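PDB 1VE0: YjbQ family protein from Sulfolobus tokodaii, which is of unknown function but binds zinc and belongs to the UPF0047 (YjbQ) family. Local coordinates for residues 36-50 with 87-101. Numbering follows the deposited sequence.
With ZN (zinc ion), chain C; SO4 (sulfate ion), chain B.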
ATOM      1  N   ILE A  36      -7.931  11.583  -8.758  1.00 20.04           N
ATOM      2  CA  ILE A  36      -7.629  10.439  -7.905  1.00 18.09           C
ATOM      3  C   ILE A  36      -8.505  10.412  -6.654  1.00 17.41           C
ATOM      4  O   ILE A  36      -8.733  11.434  -6.018  1.00 17.48           O
ATOM      5  CB  ILE A  36      -6.137  10.471  -7.456  1.00 19.67           C
ATOM      6  CG1 ILE A  36      -5.216  10.240  -8.661  1.00 19.83           C
ATOM      7  CG2 ILE A  36      -5.880   9.421  -6.384  1.00 21.80           C
ATOM      8  CD1 ILE A  36      -5.367   8.862  -9.286  1.00 23.65           C
ATOM      9  N   ALA A  37      -9.007   9.229  -6.338  1.00 14.98           N
ATOM     10  CA  ALA A  37      -9.811   9.023  -5.150  1.00 16.48           C
ATOM     11  C   ALA A  37      -8.938   8.250  -4.175  1.00 15.88           C
ATOM     12  O   ALA A  37      -8.393   7.196  -4.519  1.00 17.05           O
ATOM     13  CB  ALA A  37     -11.053   8.201  -5.487  1.00 17.31           C
ATOM     14  N   HIS A  38      -8.766   8.792  -2.980  1.00 14.89           N
ATOM     15  CA  HIS A  38      -8.004   8.097  -1.953  1.00 17.14           C
ATOM     16  C   HIS A  38      -9.059   7.527  -1.017  1.00 16.19           C
ATOM     17  O   HIS A  38      -9.769   8.284  -0.363  1.00 15.89           O
ATOM     18  CB  HIS A  38      -7.120   9.075  -1.183  1.00 18.80           C
ATOM     19  CG  HIS A  38      -6.023   9.666  -2.006  1.00 22.01           C
ATOM     20  ND1 HIS A  38      -4.800   9.052  -2.163  1.00 24.18           N
ATOM     21  CD2 HIS A  38      -5.974  10.801  -2.744  1.00 21.13           C
ATOM     22  CE1 HIS A  38      -4.042   9.783  -2.963  1.00 23.62           C
ATOM     23  NE2 HIS A  38      -4.731  10.850  -3.327  1.00 20.36           N
ATOM     24  N   VAL A  39      -9.177   6.205  -0.977  1.00 15.43           N
ATOM     25  CA  VAL A  39     -10.156   5.536  -0.116  1.00 15.95           C
ATOM     26  C   VAL A  39      -9.377   5.220   1.149  1.00 16.79           C
ATOM     27  O   VAL A  39      -8.468   4.374   1.148  1.00 16.10           O
ATOM     28  CB  VAL A  39     -10.678   4.254  -0.774  1.00 15.74           C
ATOM     29  CG1 VAL A  39     -11.709   3.566   0.124  1.00 14.86           C
ATOM     30  CG2 VAL A  39     -11.309   4.610  -2.124  1.00 16.41           C
ATOM     31  N   ILE A  40      -9.743   5.915   2.219  1.00 15.25           N
ATOM     32  CA  ILE A  40      -9.032   5.832   3.492  1.00 17.52           C
ATOM     33  C   ILE A  40      -9.863   5.482   4.714  1.00 18.84           C
ATOM     34  O   ILE A  40     -10.998   5.925   4.839  1.00 20.90           O
ATOM     35  CB  ILE A  40      -8.377   7.222   3.784  1.00 17.36           C
ATOM     36  CG1 ILE A  40      -7.399   7.578   2.668  1.00 16.23           C
ATOM     37  CG2 ILE A  40      -7.700   7.245   5.168  1.00 18.01           C
ATOM     38  CD1 ILE A  40      -7.256   9.072   2.472  1.00 18.04           C
ATOM     39  N   VAL A  41      -9.315   4.673   5.616  1.00 19.06           N
ATOM     40  CA  VAL A  41     -10.032   4.447   6.869  1.00 19.83           C
ATOM     41  C   VAL A  41      -9.105   5.024   7.924  1.00 20.55           C
ATOM     42  O   VAL A  41      -7.885   4.874   7.834  1.00 21.36           O
ATOM     43  CB  VAL A  41     -10.319   2.958   7.194  1.00 19.90           C
ATOM     44  CG1 VAL A  41     -11.414   2.438   6.269  1.00 15.50           C
ATOM     45  CG2 VAL A  41      -9.026   2.114   7.106  1.00 20.50           C
ATOM     46  N   LYS A  42      -9.667   5.719   8.901  1.00 19.99           N
ATOM     47  CA  LYS A  42      -8.847   6.281   9.960  1.00 22.25           C
ATOM     48  C   LYS A  42      -8.809   5.276  11.098  1.00 23.24           C
ATOM     49  O   LYS A  42      -8.601   5.639  12.256  1.00 26.01           O
ATOM     50  CB  LYS A  42      -9.426   7.609  10.451  1.00 22.69           C
ATOM     51  CG  LYS A  42      -9.543   8.680   9.382  1.00 25.86           C
ATOM     52  CD  LYS A  42     -10.138   9.947   9.986  1.00 30.65           C
ATOM     53  CE  LYS A  42     -10.570  10.936   8.935  1.00 33.33           C
ATOM     54  NZ  LYS A  42     -11.182  12.145   9.575  1.00 36.47           N
ATOM     55  N   HIS A  43      -9.005   4.007  10.749  1.00 22.06           N
ATOM     56  CA  HIS A  43      -8.995   2.906  11.711  1.00 20.67           C
ATOM     57  C   HIS A  43      -7.650   2.187  11.656  1.00 20.51           C
ATOM     58  O   HIS A  43      -6.933   2.294  10.663  1.00 19.21           O
ATOM     59  CB  HIS A  43     -10.099   1.912  11.368  1.00 21.76           C
ATOM     60  CG  HIS A  43     -11.474   2.485  11.461  1.00 23.74           C
ATOM     61  ND1 HIS A  43     -11.990   2.982  12.638  1.00 24.18           N
ATOM     62  CD2 HIS A  43     -12.453   2.614  10.533  1.00 24.68           C
ATOM     63  CE1 HIS A  43     -13.231   3.393  12.433  1.00 25.00           C
ATOM     64  NE2 HIS A  43     -13.535   3.182  11.163  1.00 25.82           N
ATOM     65  N   THR A  44      -7.320   1.438  12.706  1.00 17.73           N
ATOM     66  CA  THR A  44      -6.060   0.715  12.735  1.00 18.22           C
ATOM     67  C   THR A  44      -6.263  -0.789  12.691  1.00 17.81           C
ATOM     68  O   THR A  44      -5.295  -1.538  12.648  1.00 17.43           O
ATOM     69  CB  THR A  44      -5.239   1.034  14.009  1.00 18.19           C
ATOM     70  OG1 THR A  44      -5.978   0.617  15.161  1.00 21.59           O
ATOM     71  CG2 THR A  44      -4.946   2.518  14.116  1.00 16.70           C
ATOM     72  N   THR A  45      -7.511  -1.248  12.721  1.00 19.84           N
ATOM     73  CA  THR A  45      -7.743  -2.692  12.710  1.00 19.32           C
ATOM     74  C   THR A  45      -8.578  -3.221  11.566  1.00 20.30           C
ATOM     75  O   THR A  45      -9.102  -4.332  11.630  1.00 20.00           O
ATOM     76  CB  THR A  45      -8.365  -3.177  14.030  1.00 20.64           C
ATOM     77  OG1 THR A  45      -9.498  -2.365  14.342  1.00 17.77           O
ATOM     78  CG2 THR A  45      -7.334  -3.114  15.159  1.00 21.19           C
ATOM     79  N   CYS A  46      -8.732  -2.415  10.531  1.00 19.46           N
ATOM     80  CA  CYS A  46      -9.429  -2.874   9.333  1.00 21.81           C
ATOM     81  C   CYS A  46      -8.602  -2.268   8.194  1.00 20.06           C
ATOM     82  O   CYS A  46      -7.838  -1.328   8.429  1.00 20.50           O
ATOM     83  CB  CYS A  46     -10.913  -2.433   9.322  1.00 20.39           C
ATOM     84  SG  CYS A  46     -11.274  -0.676   9.261  1.00 22.96           S
ATOM     85  N   ALA A  47      -8.696  -2.828   6.993  1.00 20.05           N
ATOM     86  CA  ALA A  47      -7.921  -2.323   5.870  1.00 18.46           C
ATOM     87  C   ALA A  47      -8.734  -2.232   4.586  1.00 18.95           C
ATOM     88  O   ALA A  47      -9.870  -2.715   4.521  1.00 16.65           O
ATOM     89  CB  ALA A  47      -6.707  -3.208   5.650  1.00 19.79           C
ATOM     90  N   ILE A  48      -8.140  -1.602   3.570  1.00 15.77           N
ATOM     91  CA  ILE A  48      -8.784  -1.418   2.267  1.00 16.78           C
ATOM     92  C   ILE A  48      -7.926  -2.085   1.196  1.00 16.32           C
ATOM     93  O   ILE A  48      -6.704  -1.948   1.202  1.00 15.30           O
ATOM     94  CB  ILE A  48      -8.912   0.105   1.887  1.00 17.38           C
ATOM     95  CG1 ILE A  48      -9.838   0.844   2.868  1.00 17.34           C
ATOM     96  CG2 ILE A  48      -9.433   0.255   0.456  1.00 14.99           C
ATOM     97  CD1 ILE A  48     -11.302   0.388   2.848  1.00 14.33           C
ATOM     98  N   ILE A  49      -8.564  -2.832   0.301  1.00 16.22           N
ATOM     99  CA  ILE A  49      -7.863  -3.480  -0.802  1.00 13.53           C
ATOM    100  C   ILE A  49      -8.730  -3.255  -2.024  1.00 15.92           C
ATOM    101  O   ILE A  49      -9.915  -2.945  -1.877  1.00 16.09           O
ATOM    102  CB  ILE A  49      -7.731  -5.032  -0.648  1.00 14.32           C
ATOM    103  CG1 ILE A  49      -9.123  -5.688  -0.675  1.00 12.39           C
ATOM    104  CG2 ILE A  49      -6.995  -5.395   0.636  1.00 13.27           C
ATOM    105  CD1 ILE A  49      -9.085  -7.208  -0.646  1.00 15.19           C
ATOM    106  N   ILE A  50      -8.133  -3.365  -3.211  1.00 15.77           N
ATOM    107  CA  ILE A  50      -8.874  -3.258  -4.467  1.00 16.81           C
ATOM    108  C   ILE A  50      -8.695  -4.627  -5.114  1.00 17.35           C
ATOM    109  O   ILE A  50      -7.591  -4.972  -5.530  1.00 17.97           O
ATOM    110  CB  ILE A  50      -8.290  -2.212  -5.452  1.00 16.36           C
ATOM    111  CG1 ILE A  50      -8.145  -0.850  -4.781  1.00 15.75           C
ATOM    112  CG2 ILE A  50      -9.208  -2.091  -6.690  1.00 15.20           C
ATOM    113  CD1 ILE A  50      -9.429  -0.307  -4.190  1.00 17.66           C
ATOM    114  N   HIS A  87      -4.257  -5.455  14.120  1.00 20.29           N
ATOM    115  CA  HIS A  87      -3.353  -4.318  13.963  1.00 18.86           C
ATOM    116  C   HIS A  87      -2.231  -4.666  12.993  1.00 18.26           C
ATOM    117  O   HIS A  87      -1.925  -3.908  12.067  1.00 16.78           O
ATOM    118  CB  HIS A  87      -2.741  -3.937  15.317  1.00 19.29           C
ATOM    119  CG  HIS A  87      -3.653  -3.137  16.191  1.00 20.01           C
ATOM    120  ND1 HIS A  87      -3.946  -1.811  15.944  1.00 18.01           N
ATOM    121  CD2 HIS A  87      -4.320  -3.464  17.326  1.00 20.00           C
ATOM    122  CE1 HIS A  87      -4.747  -1.356  16.893  1.00 17.68           C
ATOM    123  NE2 HIS A  87      -4.988  -2.337  17.741  1.00 18.66           N
ATOM    124  N   VAL A  88      -1.624  -5.825  13.213  1.00 17.69           N
ATOM    125  CA  VAL A  88      -0.521  -6.280  12.386  1.00 19.63           C
ATOM    126  C   VAL A  88      -0.888  -6.508  10.920  1.00 19.13           C
ATOM    127  O   VAL A  88      -0.238  -5.969  10.016  1.00 18.50           O
ATOM    128  CB  VAL A  88       0.086  -7.584  12.960  1.00 20.57           C
ATOM    129  CG1 VAL A  88       1.091  -8.177  11.973  1.00 20.05           C
ATOM    130  CG2 VAL A  88       0.754  -7.288  14.292  1.00 21.79           C
ATOM    131  N   ILE A  89      -1.920  -7.300  10.669  1.00 18.68           N
ATOM    132  CA  ILE A  89      -2.280  -7.562   9.280  1.00 19.30           C
ATOM    133  C   ILE A  89      -2.776  -6.288   8.579  1.00 18.03           C
ATOM    134  O   ILE A  89      -2.489  -6.073   7.400  1.00 17.33           O
ATOM    135  CB  ILE A  89      -3.335  -8.698   9.171  1.00 19.69           C
ATOM    136  CG1 ILE A  89      -3.479  -9.128   7.707  1.00 19.41           C
ATOM    137  CG2 ILE A  89      -4.670  -8.253   9.773  1.00 18.38           C
ATOM    138  CD1 ILE A  89      -2.201  -9.689   7.106  1.00 19.30           C
ATOM    139  N   SER A  90      -3.509  -5.445   9.302  1.00 17.83           N
ATOM    140  CA  SER A  90      -4.004  -4.182   8.739  1.00 16.41           C
ATOM    141  C   SER A  90      -2.858  -3.223   8.380  1.00 17.16           C
ATOM    142  O   SER A  90      -2.950  -2.470   7.410  1.00 15.48           O
ATOM    143  CB  SER A  90      -4.943  -3.465   9.729  1.00 15.31           C
ATOM    144  OG  SER A  90      -6.199  -4.131   9.852  1.00 15.89           O
ATOM    145  N   ALA A  91      -1.796  -3.224   9.184  1.00 16.41           N
ATOM    146  CA  ALA A  91      -0.658  -2.343   8.923  1.00 19.08           C
ATOM    147  C   ALA A  91       0.049  -2.793   7.653  1.00 17.67           C
ATOM    148  O   ALA A  91       0.465  -1.975   6.831  1.00 19.02           O
ATOM    149  CB  ALA A  91       0.311  -2.369  10.099  1.00 17.53           C
ATOM    150  N   ILE A  92       0.183  -4.100   7.495  1.00 17.72           N
ATOM    151  CA  ILE A  92       0.841  -4.646   6.319  1.00 17.55           C
ATOM    152  C   ILE A  92       0.050  -4.360   5.033  1.00 17.88           C
ATOM    153  O   ILE A  92       0.614  -3.883   4.036  1.00 15.55           O
ATOM    154  CB  ILE A  92       1.059  -6.171   6.490  1.00 18.30           C
ATOM    155  CG1 ILE A  92       2.033  -6.396   7.653  1.00 19.95           C
ATOM    156  CG2 ILE A  92       1.602  -6.789   5.181  1.00 17.79           C
ATOM    157  CD1 ILE A  92       2.184  -7.855   8.095  1.00 19.90           C
ATOM    158  N   ILE A  93      -1.254  -4.623   5.059  1.00 15.43           N
ATOM    159  CA  ILE A  93      -2.096  -4.394   3.876  1.00 16.35           C
ATOM    160  C   ILE A  93      -2.216  -2.903   3.566  1.00 15.70           C
ATOM    161  O   ILE A  93      -2.118  -2.484   2.403  1.00 16.47           O
ATOM    162  CB  ILE A  93      -3.513  -4.999   4.079  1.00 16.50           C
ATOM    163  CG1 ILE A  93      -3.394  -6.518   4.249  1.00 18.33           C
ATOM    164  CG2 ILE A  93      -4.411  -4.674   2.890  1.00 15.06           C
ATOM    165  CD1 ILE A  93      -4.713  -7.204   4.635  1.00 20.03           C
ATOM    166  N   GLY A  94      -2.399  -2.104   4.613  1.00 14.98           N
ATOM    167  CA  GLY A  94      -2.532  -0.672   4.431  1.00 16.01           C
ATOM    168  C   GLY A  94      -3.940  -0.184   4.725  1.00 15.24           C
ATOM    169  O   GLY A  94      -4.918  -0.919   4.561  1.00 16.84           O
ATOM    170  N   ASN A  95      -4.053   1.073   5.135  1.00 15.04           N
ATOM    171  CA  ASN A  95      -5.358   1.632   5.472  1.00 17.24           C
ATOM    172  C   ASN A  95      -5.955   2.451   4.343  1.00 17.11           C
ATOM    173  O   ASN A  95      -6.964   3.124   4.538  1.00 19.34           O
ATOM    174  CB  ASN A  95      -5.245   2.507   6.713  1.00 16.66           C
ATOM    175  CG  ASN A  95      -4.419   3.740   6.462  1.00 19.06           C
ATOM    176  OD1 ASN A  95      -3.284   3.656   5.990  1.00 16.77           O
ATOM    177  ND2 ASN A  95      -4.987   4.905   6.768  1.00 19.09           N
ATOM    178  N   SER A  96      -5.331   2.408   3.170  1.00 15.61           N
ATOM    179  CA  SER A  96      -5.849   3.145   2.035  1.00 16.29           C
ATOM    180  C   SER A  96      -5.459   2.505   0.715  1.00 16.03           C
ATOM    181  O   SER A  96      -4.545   1.682   0.653  1.00 15.59           O
ATOM    182  CB  SER A  96      -5.338   4.596   2.039  1.00 18.65           C
ATOM    183  OG  SER A  96      -3.937   4.647   1.779  1.00 19.88           O
ATOM    184  N   ARG A  97      -6.177   2.901  -0.328  1.00 14.75           N
ATOM    185  CA  ARG A  97      -5.939   2.451  -1.693  1.00 17.26           C
ATOM    186  C   ARG A  97      -6.358   3.616  -2.590  1.00 17.74           C
ATOM    187  O   ARG A  97      -7.231   4.402  -2.216  1.00 17.87           O
ATOM    188  CB  ARG A  97      -6.792   1.215  -2.025  1.00 15.64           C
ATOM    189  CG  ARG A  97      -6.262  -0.087  -1.436  1.00 13.97           C
ATOM    190  CD  ARG A  97      -4.932  -0.454  -2.078  1.00 13.48           C
ATOM    191  NE  ARG A  97      -4.449  -1.761  -1.638  1.00 11.78           N
ATOM    192  CZ  ARG A  97      -3.819  -1.981  -0.488  1.00 15.39           C
ATOM    193  NH1 ARG A  97      -3.594  -0.976   0.359  1.00 13.43           N
ATOM    194  NH2 ARG A  97      -3.373  -3.203  -0.199  1.00 13.71           N
ATOM    195  N   VAL A  98      -5.732   3.742  -3.755  1.00 17.13           N
ATOM    196  CA  VAL A  98      -6.100   4.807  -4.671  1.00 18.11           C
ATOM    197  C   VAL A  98      -6.881   4.229  -5.840  1.00 18.45           C
ATOM    198  O   VAL A  98      -6.639   3.101  -6.268  1.00 17.77           O
ATOM    199  CB  VAL A  98      -4.866   5.550  -5.219  1.00 21.07           C
ATOM    200  CG1 VAL A  98      -4.116   6.217  -4.080  1.00 23.17           C
ATOM    201  CG2 VAL A  98      -3.959   4.590  -5.932  1.00 20.58           C
ATOM    202  N   VAL A  99      -7.846   4.995  -6.334  1.00 16.87           N
ATOM    203  CA  VAL A  99      -8.634   4.564  -7.477  1.00 18.53           C
ATOM    204  C   VAL A  99      -8.695   5.777  -8.389  1.00 18.80           C
ATOM    205  O   VAL A  99      -9.018   6.878  -7.954  1.00 17.34           O
ATOM    206  CB  VAL A  99     -10.068   4.126  -7.078  1.00 18.02           C
ATOM    207  CG1 VAL A  99     -10.815   3.616  -8.305  1.00 17.12           C
ATOM    208  CG2 VAL A  99     -10.004   3.024  -6.039  1.00 19.36           C
ATOM    209  N   PRO A 100      -8.315   5.606  -9.660  1.00 19.56           N
ATOM    210  CA  PRO A 100      -8.376   6.778 -10.534  1.00 19.83           C
ATOM    211  C   PRO A 100      -9.825   7.086 -10.880  1.00 21.42           C
ATOM    212  O   PRO A 100     -10.677   6.202 -10.846  1.00 18.91           O
ATOM    213  CB  PRO A 100      -7.563   6.353 -11.755  1.00 21.42           C
ATOM    214  CG  PRO A 100      -7.782   4.841 -11.796  1.00 22.41           C
ATOM    215  CD  PRO A 100      -7.719   4.439 -10.334  1.00 21.18           C
ATOM    216  N   ILE A 101     -10.084   8.349 -11.196  1.00 20.79           N
ATOM    217  CA  ILE A 101     -11.405   8.808 -11.575  1.00 23.97           C
ATOM    218  C   ILE A 101     -11.266   9.352 -12.994  1.00 24.93           C
ATOM    219  O   ILE A 101     -10.338  10.106 -13.277  1.00 26.93           O
ATOM    220  CB  ILE A 101     -11.889   9.963 -10.665  1.00 22.65           C
ATOM    221  CG1 ILE A 101     -11.927   9.507  -9.206  1.00 22.98           C
ATOM    222  CG2 ILE A 101     -13.276  10.424 -11.116  1.00 22.73           C
ATOM    223  CD1 ILE A 101     -12.259  10.624  -8.226  1.00 24.09           C
TER
HETATM  224 ZN    ZN C 136      -5.713  -2.679  19.945  0.80 51.16          ZN
HETATM  225  S   SO4 B 135      -9.550   1.386  15.400  1.00 29.06           S
HETATM  226  O1  SO4 B 135     -10.647   2.374  15.316  1.00 27.49           O
HETATM  227  O2  SO4 B 135      -9.589   0.505  14.229  1.00 28.34           O
HETATM  228  O3  SO4 B 135      -9.734   0.582  16.619  1.00 29.69           O
HETATM  229  O4  SO4 B 135      -8.249   2.086  15.432  1.00 27.82           O
HETATM  230  O   HOH W   1      -5.233  -3.887  -3.422  1.00 22.71           O
HETATM  231  O   HOH W   2      -6.062  -0.701  20.634  0.80 44.94           O
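Arg97 tucks its aliphatic stem against strand 46-50, CG 3.7 Å from Ile48 CG2 and CB packed on Ile50 CG1. A bend at chi2 (-66°) places Ile48 O over the centre of one guanidinium face, 3.3 Å above the plane. NH1 and NH2 both grip Ile93 O, NH1 also reaches Ser96 O, NE shares water 1 with Ile50 N, and NH2 continues to Ala91 O of the third subunit. A leucine here would probably leave Ile93 O without either donor and break this subunit link. Asn95 extends the antiparallel pairing of strands 36-41 and 96-101: its O accepts from Val41 N, while ND2 returns an almost straight bond (176°) to Val41 O. Thr45 CG2 makes a CH-pi contact over the His87 ring, 3.5 Å from its centroid. NE2 of that ring binds zinc, and ND1 is held by Asn51 of the second subunit. A sulfate, probably from the crystallisation liquor, is held by His43 ND1, Thr45 OG1, the backbone N of Thr44 and Thr45, Arg123 and Arg125; Arg125 also bonds Thr45 OG1, and Thr126 N bonds His43 NE2. Loop 42-45, linking two antiparallel sheets, and the first turn of helix 84-93 meet beside the His77-Asn83-His87 zinc site, at a subunit interface of this three-chain assembly.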